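Local coordinates for glycoside Hydrolase (PDB 5T99), which probably hydrolyses galactosidic linkages in the breakdown of agarose-derived sugars, and binds the sugar mimic d-galacto-isofagomine in its active-site pocket, at residues 96-101 with 172-177; 178-183 with 207-212; 218-223 with 273-278. All coordinates share one frame; numbering follows the deposited sequence.

How the contacts relate
From the N terminus, contact 1 comes first: residues 96-101, in the loop between strands 86-93 and 102-107, meet strand 172-177, closing a loop of 70 residues within the sugar binding domain. The chain runs straight into contact 2, where 178-183 and 207-212 pair at the open end of hairpin 180-194/198-209, closing 23 residues. Contact 3 joins strands 215-224 and 268-276 and closes 49. The three lie in series, none enclosing or crossing another. Contact 1 touches contact 2 where K101 and D100 meet N178 and K179, at the passage between domains. I274 of contact 3 packs on V180, I182 and V207 of contact 2, bringing together two sheets of the second domain.

Contact 1: residues 96-101 with 172-177; sequences AQWKDK and VWLRVD. With EDO (1,2-ethanediol), chain M.
CG2 of V176 faces the W98 ring, while CG1 leans mainly on K101 in the same loop at 96-101. V176 and W98 cross at about a right angle: CG2 of V176 stands 3.9 Å from the centroid of the five-membered ring of W98, 23° off its normal, a CH-pi contact. W98 has CG anti to its carbonyl carbon (chi1 -48°), which swings the indole over toward the strand. The far end of the ring then meets L174, whose side chain comes from the opposite direction; CZ2 of W98 lies 3.6 Å from CD2 of L174. CG1 of V176 touches CG of K101 at 3.5 Å. The lysine also lays its CB 3.3 Å from the backbone O of D177, while its ammonium group goes on to N178. W98 and K101 are the first and last residues of a type II turn, closed by N of K101 to O of W98; a 1,2-ethanediol binds the N of D100 and O of K101. L141 packs on W98 as well. This is a loop-on-strand contact of the all-beta sugar binding domain of family 2 glycoside hydrolases, the turn leading into strand 102-107, the antiparallel neighbour of 172-177.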
loop_
_atom_site.group_PDB
_atom_site.type_symbol
_atom_site.label_atom_id
_atom_site.label_comp_id
_atom_site.label_asym_id
_atom_site.label_seq_id
_atom_site.Cartn_x
_atom_site.Cartn_y
_atom_site.Cartn_z
ATOM N N ALA A 96 35.268 -7.969 -13.057
ATOM C CA ALA A 96 36.634 -7.890 -12.515
ATOM C C ALA A 96 36.704 -7.038 -11.244
ATOM O O ALA A 96 37.473 -7.339 -10.340
ATOM C CB ALA A 96 37.599 -7.353 -13.573
ATOM N N GLN A 97 35.879 -5.994 -11.179
ATOM C CA GLN A 97 35.758 -5.153 -9.979
ATOM C C GLN A 97 35.191 -5.860 -8.747
ATOM O O GLN A 97 35.319 -5.327 -7.650
ATOM C CB GLN A 97 34.895 -3.926 -10.270
ATOM C CG GLN A 97 35.552 -2.923 -11.209
ATOM C CD GLN A 97 34.586 -1.848 -11.676
ATOM O OE1 GLN A 97 34.825 -0.657 -11.473
ATOM N NE2 GLN A 97 33.479 -2.265 -12.298
ATOM N N TRP A 98 34.555 -7.024 -8.918
ATOM C CA TRP A 98 34.061 -7.816 -7.787
ATOM C C TRP A 98 35.109 -8.776 -7.202
ATOM O O TRP A 98 34.821 -9.485 -6.242
ATOM C CB TRP A 98 32.814 -8.629 -8.171
ATOM C CG TRP A 98 31.736 -7.890 -8.884
ATOM C CD1 TRP A 98 31.563 -6.539 -8.960
ATOM C CD2 TRP A 98 30.653 -8.474 -9.610
ATOM N NE1 TRP A 98 30.441 -6.247 -9.703
ATOM C CE2 TRP A 98 29.861 -7.419 -10.105
ATOM C CE3 TRP A 98 30.270 -9.793 -9.884
ATOM C CZ2 TRP A 98 28.725 -7.638 -10.876
ATOM C CZ3 TRP A 98 29.125 -10.008 -10.634
ATOM C CH2 TRP A 98 28.371 -8.935 -11.128
ATOM N N LYS A 99 36.302 -8.828 -7.793
ATOM C CA LYS A 99 37.406 -9.660 -7.283
ATOM C C LYS A 99 37.739 -9.286 -5.833
ATOM O O LYS A 99 37.926 -8.106 -5.529
ATOM C CB LYS A 99 38.637 -9.494 -8.192
ATOM C CG LYS A 99 39.890 -10.279 -7.811
ATOM C CD LYS A 99 39.675 -11.782 -7.859
ATOM C CE LYS A 99 40.948 -12.541 -7.505
ATOM N NZ LYS A 99 42.050 -12.317 -8.486
ATOM N N ASP A 100 37.756 -10.286 -4.950
ATOM C CA ASP A 100 38.075 -10.118 -3.511
ATOM C C ASP A 100 37.096 -9.242 -2.707
ATOM O O ASP A 100 37.393 -8.865 -1.569
ATOM C CB ASP A 100 39.533 -9.639 -3.311
ATOM C CG ASP A 100 40.561 -10.668 -3.793
ATOM O OD1 ASP A 100 40.480 -11.838 -3.345
ATOM O OD2 ASP A 100 41.446 -10.301 -4.603
ATOM N N LYS A 101 35.926 -8.966 -3.293
ATOM C CA LYS A 101 34.853 -8.220 -2.653
ATOM C C LYS A 101 33.877 -9.181 -2.013
ATOM O O LYS A 101 33.804 -10.349 -2.393
ATOM C CB LYS A 101 34.101 -7.368 -3.684
ATOM C CG LYS A 101 34.641 -5.968 -3.951
ATOM C CD LYS A 101 36.124 -5.787 -3.665
ATOM C CE LYS A 101 36.635 -4.468 -4.210
ATOM N NZ LYS A 101 37.999 -4.215 -3.673
ATOM N N VAL A 172 15.239 -6.671 -6.686
ATOM C CA VAL A 172 16.394 -7.488 -6.346
ATOM C C VAL A 172 17.615 -6.582 -6.425
ATOM O O VAL A 172 17.688 -5.729 -7.310
ATOM C CB VAL A 172 16.520 -8.690 -7.310
ATOM C CG1 VAL A 172 17.707 -9.566 -6.939
ATOM C CG2 VAL A 172 15.239 -9.521 -7.285
ATOM N N TRP A 173 18.564 -6.764 -5.511
ATOM C CA TRP A 173 19.706 -5.852 -5.373
ATOM C C TRP A 173 21.044 -6.594 -5.357
ATOM O O TRP A 173 21.173 -7.626 -4.709
ATOM C CB TRP A 173 19.561 -5.013 -4.100
ATOM C CG TRP A 173 18.286 -4.258 -4.078
ATOM C CD1 TRP A 173 17.122 -4.649 -3.496
ATOM C CD2 TRP A 173 18.016 -3.006 -4.717
ATOM N NE1 TRP A 173 16.149 -3.715 -3.713
ATOM C CE2 TRP A 173 16.667 -2.693 -4.462
ATOM C CE3 TRP A 173 18.784 -2.119 -5.482
ATOM C CZ2 TRP A 173 16.065 -1.522 -4.931
ATOM C CZ3 TRP A 173 18.186 -0.951 -5.960
ATOM C CH2 TRP A 173 16.837 -0.661 -5.671
ATOM N N LEU A 174 22.017 -6.061 -6.087
ATOM C CA LEU A 174 23.395 -6.521 -6.029
ATOM C C LEU A 174 24.175 -5.595 -5.101
ATOM O O LEU A 174 24.129 -4.382 -5.263
ATOM C CB LEU A 174 24.012 -6.503 -7.434
ATOM C CG LEU A 174 25.521 -6.753 -7.560
ATOM C CD1 LEU A 174 25.844 -8.204 -7.254
ATOM C CD2 LEU A 174 25.996 -6.343 -8.952
ATOM N N ARG A 175 24.896 -6.175 -4.146
ATOM C CA ARG A 175 25.687 -5.419 -3.172
ATOM C C ARG A 175 27.121 -5.913 -3.234
ATOM O O ARG A 175 27.399 -7.082 -2.938
ATOM C CB ARG A 175 25.108 -5.586 -1.764
ATOM C CG ARG A 175 23.819 -4.796 -1.559
ATOM C CD ARG A 175 22.906 -5.385 -0.493
ATOM N NE ARG A 175 21.531 -4.892 -0.628
ATOM C CZ ARG A 175 20.457 -5.408 -0.015
ATOM N NH1 ARG A 175 20.562 -6.453 0.824
ATOM N NH2 ARG A 175 19.255 -4.865 -0.241
ATOM N N VAL A 176 28.023 -5.030 -3.655
ATOM C CA VAL A 176 29.429 -5.342 -3.766
ATOM C C VAL A 176 30.124 -4.471 -2.734
ATOM O O VAL A 176 30.106 -3.245 -2.847
ATOM C CB VAL A 176 29.952 -5.047 -5.184
ATOM C CG1 VAL A 176 31.469 -5.247 -5.265
ATOM C CG2 VAL A 176 29.246 -5.940 -6.194
ATOM N N ASP A 177 30.717 -5.103 -1.724
ATOM C CA ASP A 177 31.387 -4.386 -0.645
ATOM C C ASP A 177 32.856 -4.787 -0.495
ATOM O O ASP A 177 33.249 -5.878 -0.898
ATOM C CB ASP A 177 30.646 -4.634 0.670
ATOM C CG ASP A 177 29.342 -3.870 0.755
ATOM O OD1 ASP A 177 29.330 -2.789 1.366
ATOM O OD2 ASP A 177 28.331 -4.341 0.196
HETATM C C1 EDO M . 35.293 -12.999 -5.731
HETATM O O1 EDO M . 36.712 -12.818 -5.850
HETATM C C2 EDO M . 34.853 -13.271 -4.296
HETATM O O2 EDO M . 35.491 -12.399 -3.349
#

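Contact 2: residues 178-183 with 207-212; sequences NKVYIP and VKNATF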
loop_
_atom_site.group_PDB
_atom_site.type_symbol
_atom_site.label_atom_id
_atom_site.label_comp_id
_atom_site.label_asym_id
_atom_site.label_seq_id
_atom_site.Cartn_x
_atom_site.Cartn_y
_atom_site.Cartn_z
ATOM N N ASN A 178 33.656 -3.890 0.087
ATOM C CA ASN A 178 34.975 -4.244 0.619
ATOM C C ASN A 178 34.765 -5.043 1.895
ATOM O O ASN A 178 33.644 -5.140 2.387
ATOM C CB ASN A 178 35.818 -2.996 0.896
ATOM C CG ASN A 178 36.093 -2.196 -0.361
ATOM O OD1 ASN A 178 36.686 -2.707 -1.312
ATOM N ND2 ASN A 178 35.637 -0.954 -0.394
ATOM N N LYS A 179 35.837 -5.614 2.433
ATOM C CA LYS A 179 35.719 -6.544 3.559
ATOM C C LYS A 179 35.455 -5.896 4.943
ATOM O O LYS A 179 35.222 -6.622 5.932
ATOM C CB LYS A 179 36.928 -7.468 3.595
ATOM C CG LYS A 179 36.942 -8.428 2.417
ATOM C CD LYS A 179 38.133 -9.369 2.467
ATOM C CE LYS A 179 38.222 -10.210 1.203
ATOM N NZ LYS A 179 39.049 -11.431 1.410
ATOM N N VAL A 180 35.487 -4.560 5.015
ATOM C CA VAL A 180 34.948 -3.822 6.149
ATOM C C VAL A 180 33.750 -3.013 5.659
ATOM O O VAL A 180 33.894 -2.102 4.840
ATOM C CB VAL A 180 36.000 -2.893 6.788
ATOM C CG1 VAL A 180 35.464 -2.286 8.079
ATOM C CG2 VAL A 180 37.293 -3.657 7.067
ATOM N N TYR A 181 32.567 -3.339 6.168
ATOM C CA TYR A 181 31.327 -2.759 5.641
ATOM C C TYR A 181 30.148 -2.880 6.600
ATOM O O TYR A 181 30.154 -3.686 7.548
ATOM C CB TYR A 181 30.932 -3.447 4.321
ATOM C CG TYR A 181 30.524 -4.899 4.523
ATOM C CD1 TYR A 181 29.183 -5.281 4.524
ATOM C CD2 TYR A 181 31.484 -5.883 4.760
ATOM C CE1 TYR A 181 28.816 -6.603 4.730
ATOM C CE2 TYR A 181 31.126 -7.211 4.978
ATOM C CZ TYR A 181 29.798 -7.568 4.959
ATOM O OH TYR A 181 29.464 -8.885 5.176
ATOM N N ILE A 182 29.119 -2.099 6.285
ATOM C CA ILE A 182 27.832 -2.129 6.981
ATOM C C ILE A 182 26.943 -3.225 6.356
ATOM O O ILE A 182 26.584 -3.109 5.189
ATOM C CB ILE A 182 27.155 -0.737 6.895
ATOM C CG1 ILE A 182 28.003 0.299 7.646
ATOM C CG2 ILE A 182 25.741 -0.767 7.452
ATOM C CD1 ILE A 182 27.734 1.726 7.223
ATOM N N PRO A 183 26.584 -4.283 7.129
ATOM C CA PRO A 183 25.718 -5.369 6.625
ATOM C C PRO A 183 24.272 -4.929 6.531
ATOM O O PRO A 183 23.982 -3.761 6.821
ATOM C CB PRO A 183 25.887 -6.467 7.667
ATOM C CG PRO A 183 26.149 -5.718 8.931
ATOM C CD PRO A 183 26.908 -4.478 8.553
ATOM N N VAL A 207 28.997 -2.599 11.976
ATOM C CA VAL A 207 30.094 -2.798 11.025
ATOM C C VAL A 207 30.581 -4.236 11.114
ATOM O O VAL A 207 30.790 -4.758 12.216
ATOM C CB VAL A 207 31.272 -1.827 11.281
ATOM C CG1 VAL A 207 32.390 -2.065 10.271
ATOM C CG2 VAL A 207 30.796 -0.380 11.227
ATOM N N LYS A 208 30.744 -4.858 9.948
ATOM C CA LYS A 208 31.253 -6.217 9.826
ATOM C C LYS A 208 32.708 -6.157 9.359
ATOM O O LYS A 208 33.033 -5.427 8.416
ATOM C CB LYS A 208 30.405 -6.999 8.819
ATOM C CG LYS A 208 30.723 -8.487 8.702
ATOM C CD LYS A 208 30.241 -9.261 9.926
ATOM C CE LYS A 208 30.482 -10.759 9.792
ATOM N NZ LYS A 208 31.942 -11.065 9.752
ATOM N N ASN A 209 33.567 -6.927 10.027
ATOM C CA ASN A 209 34.989 -7.043 9.681
ATOM C C ASN A 209 35.250 -8.435 9.094
ATOM O O ASN A 209 35.495 -9.396 9.827
ATOM C CB ASN A 209 35.864 -6.810 10.923
ATOM C CG ASN A 209 37.357 -6.836 10.612
ATOM O OD1 ASN A 209 37.765 -7.054 9.471
ATOM N ND2 ASN A 209 38.178 -6.600 11.634
ATOM N N ALA A 210 35.205 -8.521 7.766
ATOM C CA ALA A 210 35.481 -9.769 7.049
ATOM C C ALA A 210 36.968 -9.963 6.710
ATOM O O ALA A 210 37.278 -10.884 5.966
ATOM C CB ALA A 210 34.628 -9.849 5.778
ATOM N N THR A 211 37.877 -9.115 7.223
ATOM C CA THR A 211 39.329 -9.348 7.057
ATOM C C THR A 211 39.807 -10.395 8.070
ATOM O O THR A 211 39.016 -10.873 8.897
ATOM C CB THR A 211 40.200 -8.061 7.202
ATOM O OG1 THR A 211 40.340 -7.687 8.583
ATOM C CG2 THR A 211 39.639 -6.893 6.389
ATOM N N PHE A 212 41.099 -10.741 8.007
ATOM C CA PHE A 212 41.733 -11.616 9.011
ATOM C C PHE A 212 42.495 -10.818 10.080
ATOM O O PHE A 212 43.283 -11.389 10.836
ATOM C CB PHE A 212 42.638 -12.673 8.336
ATOM C CG PHE A 212 41.874 -13.733 7.573
ATOM C CD1 PHE A 212 41.048 -14.641 8.250
ATOM C CD2 PHE A 212 41.973 -13.833 6.186
ATOM C CE1 PHE A 212 40.333 -15.618 7.555
ATOM C CE2 PHE A 212 41.264 -14.807 5.489
ATOM C CZ PHE A 212 40.443 -15.701 6.172
#
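K208 lies alongside Y181, both side chains pointing the same way from neighbouring strands, and its CB lies over one face of the phenol ring, toward the rim. That CB of K208 sits 4.2 Å from the ring centroid of Y181, 22° off the normal, which makes a CH-pi contact. CG continues outward, reaching 3.8 Å from OH of Y181. With CG of the tyrosine between its backbone N and carbonyl carbon (chi1 68°), the ring is turned over the lysine stem. Beyond that the lysine bends at chi2 and chi4, and its NZ makes a weak hydrogen bond to the O of G243. Beneath the side chains the backbones of Y181 and K208 form an antiparallel hydrogen-bonded pair: N of K208 gives to O of Y181 at 2.7 Å, nearly straight at 173°, and N of Y181 returns a bond to O of K208 at 3.1 Å. This is the open end of the antiparallel hairpin of strands 180-194 and 198-209, in the domain that follows the sugar binding domain of this family 2 enzyme. K179 extends the pairing past the regular strand, its O accepting from N of A210 at 2.6 Å. Its CB rests against CB of A210 and, 3.9 Å away, CG2 of T211, before the extended chain leads off. N of T211 gives to OD1 of N209, an Asx turn, with the N tilted from the carbonyl plane; OG1 adds a second bond to the same oxygen, in that plane on a lone pair. On the sheet face carrying V180, CG1 of that valine meets CG1 of V207 at 3.8 Å, and I274 packs against both residues.

Contact 3: residues 218-223 with 273-278; sequences NIRHSI and EIYDGK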
loop_
_atom_site.group_PDB
_atom_site.type_symbol
_atom_site.label_atom_id
_atom_site.label_comp_id
_atom_site.label_asym_id
_atom_site.label_seq_id
_atom_site.Cartn_x
_atom_site.Cartn_y
_atom_site.Cartn_z
ATOM N N ASN A 218 36.819 4.285 11.552
ATOM C CA ASN A 218 36.141 5.566 11.737
ATOM C C ASN A 218 34.846 5.607 10.938
ATOM O O ASN A 218 34.744 5.007 9.876
ATOM C CB ASN A 218 37.057 6.742 11.360
ATOM C CG ASN A 218 38.152 6.986 12.392
ATOM O OD1 ASN A 218 37.996 6.682 13.571
ATOM N ND2 ASN A 218 39.266 7.544 11.948
ATOM N N ILE A 219 33.865 6.317 11.481
ATOM C CA ILE A 219 32.545 6.431 10.882
ATOM C C ILE A 219 32.234 7.907 10.733
ATOM O O ILE A 219 32.369 8.648 11.699
ATOM C CB ILE A 219 31.458 5.795 11.774
ATOM C CG1 ILE A 219 31.757 4.311 12.027
ATOM C CG2 ILE A 219 30.072 5.949 11.147
ATOM C CD1 ILE A 219 31.054 3.749 13.242
ATOM N N ARG A 220 31.820 8.320 9.533
ATOM C CA ARG A 220 31.392 9.687 9.280
ATOM C C ARG A 220 29.953 9.718 8.797
ATOM O O ARG A 220 29.658 9.314 7.665
ATOM C CB ARG A 220 32.283 10.355 8.246
ATOM C CG ARG A 220 32.031 11.845 8.121
ATOM C CD ARG A 220 32.739 12.429 6.917
ATOM N NE ARG A 220 34.185 12.234 7.011
ATOM C CZ ARG A 220 35.041 12.382 5.999
ATOM N NH1 ARG A 220 34.620 12.741 4.788
ATOM N NH2 ARG A 220 36.337 12.168 6.205
ATOM N N HIS A 221 29.076 10.233 9.660
ATOM C CA HIS A 221 27.665 10.451 9.338
ATOM C C HIS A 221 27.440 11.852 8.789
ATOM O O HIS A 221 27.577 12.822 9.534
ATOM C CB HIS A 221 26.802 10.296 10.588
ATOM C CG HIS A 221 26.827 8.926 11.173
ATOM N ND1 HIS A 221 26.461 7.808 10.457
ATOM C CD2 HIS A 221 27.144 8.495 12.417
ATOM C CE1 HIS A 221 26.572 6.742 11.228
ATOM N NE2 HIS A 221 26.984 7.132 12.425
ATOM N N SER A 222 27.077 11.946 7.510
ATOM C CA SER A 222 26.639 13.204 6.900
ATOM C C SER A 222 25.105 13.255 6.795
ATOM O O SER A 222 24.489 12.421 6.109
ATOM C CB SER A 222 27.268 13.380 5.518
ATOM O OG SER A 222 28.675 13.437 5.620
ATOM N N ILE A 223 24.510 14.232 7.485
ATOM C CA ILE A 223 23.072 14.450 7.468
ATOM C C ILE A 223 22.770 15.489 6.418
ATOM O O ILE A 223 23.224 16.624 6.508
ATOM C CB ILE A 223 22.534 14.874 8.841
ATOM C CG1 ILE A 223 22.685 13.690 9.804
ATOM C CG2 ILE A 223 21.068 15.280 8.735
ATOM C CD1 ILE A 223 22.385 14.007 11.246
ATOM N N GLU A 273 29.705 6.801 6.073
ATOM C CA GLU A 273 30.952 6.375 5.434
ATOM C C GLU A 273 31.803 5.673 6.480
ATOM O O GLU A 273 31.920 6.159 7.609
ATOM C CB GLU A 273 31.686 7.585 4.841
ATOM C CG GLU A 273 31.029 8.095 3.557
ATOM C CD GLU A 273 31.451 9.499 3.133
ATOM O OE1 GLU A 273 31.857 10.318 3.982
ATOM O OE2 GLU A 273 31.342 9.805 1.928
ATOM N N ILE A 274 32.349 4.511 6.123
ATOM C CA ILE A 274 33.270 3.778 6.985
ATOM C C ILE A 274 34.697 3.985 6.483
ATOM O O ILE A 274 34.939 3.924 5.268
ATOM C CB ILE A 274 32.944 2.272 6.984
ATOM C CG1 ILE A 274 31.469 2.044 7.350
ATOM C CG2 ILE A 274 33.877 1.512 7.923
ATOM C CD1 ILE A 274 31.065 2.583 8.704
ATOM N N TYR A 275 35.639 4.212 7.405
ATOM C CA TYR A 275 37.054 4.373 7.043
ATOM C C TYR A 275 37.942 3.423 7.805
ATOM O O TYR A 275 37.736 3.197 9.001
ATOM C CB TYR A 275 37.556 5.798 7.270
ATOM C CG TYR A 275 36.858 6.812 6.421
ATOM C CD1 TYR A 275 37.369 7.190 5.179
ATOM C CD2 TYR A 275 35.669 7.395 6.851
ATOM C CE1 TYR A 275 36.714 8.120 4.398
ATOM C CE2 TYR A 275 35.010 8.318 6.079
ATOM C CZ TYR A 275 35.522 8.679 4.859
ATOM O OH TYR A 275 34.833 9.604 4.108
ATOM N N ASP A 276 38.936 2.891 7.088
ATOM C CA ASP A 276 40.037 2.118 7.656
ATOM C C ASP A 276 41.277 2.980 7.453
ATOM O O ASP A 276 41.829 3.040 6.347
ATOM C CB ASP A 276 40.166 0.765 6.938
ATOM C CG ASP A 276 41.169 -0.175 7.601
ATOM O OD1 ASP A 276 41.774 0.198 8.633
ATOM O OD2 ASP A 276 41.345 -1.305 7.080
ATOM N N GLY A 277 41.691 3.670 8.512
ATOM C CA GLY A 277 42.672 4.746 8.407
ATOM C C GLY A 277 42.209 5.813 7.420
ATOM O O GLY A 277 41.071 6.293 7.488
ATOM N N LYS A 278 43.081 6.172 6.485
ATOM C CA LYS A 278 42.714 7.123 5.425
ATOM C C LYS A 278 41.752 6.595 4.345
ATOM O O LYS A 278 41.180 7.387 3.604
ATOM C CB LYS A 278 43.968 7.674 4.752
ATOM C CG LYS A 278 44.742 6.679 3.904
ATOM C CD LYS A 278 46.145 7.194 3.599
ATOM C CE LYS A 278 46.977 6.159 2.845
ATOM N NZ LYS A 278 46.340 5.795 1.552
HETATM O O HOH W 1 39.854 7.817 9.388
HETATM O O HOH W 2 32.243 12.692 2.778
#
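R220 rises from the sheet face it shares with E273 and Y275 and touches both. CB begins 4.0 Å from CE2 of Y275, beside the ring. CG stands anti to the backbone N (chi1 -170°), and the chain runs extended until CD, which passes 3.7 Å from OE1 of E273. There a bend at chi3 (-60°) turns the guanidinium over the end of the tyrosine. NE lies about equally far from OH and CE2 of Y275. CZ comes 3.4 Å from the phenol OH, which lies over one face of the guanidinium, offset toward its rim; guanidinium and tyrosine ring are 29° apart. The underlying ladder is an antiparallel strand pair in the four-stranded sheet 230-240, 215-224, 268-276, 279-288, part of the all-beta domain preceding the barrel of this family 2 hydrolase. Two-way backbone bonds join N218 with Y275 and R220 with E273, N of R220 giving to O of E273 at 2.9 Å. At the tip, NH1 of R220 approaches OH of Y275 to 3.2 Å, too poorly angled for a hydrogen bond. It also lies 3.8 Å from OE1 of E273, a long salt bridge with the oxygen well out of the guanidinium plane, so charge attraction alone probably acts. A water donates to OE1 of E273 at 2.7 Å and accepts a weak bond from NH1. NH2 comes 3.6 Å from OH of Y275, obliquely to the ring. The other sheet face carries I219 and I274 side by side, CD1 of I274 touching CG1 of I219, with T205 against I219. A second water bridges ND2 of N218 to O of G277.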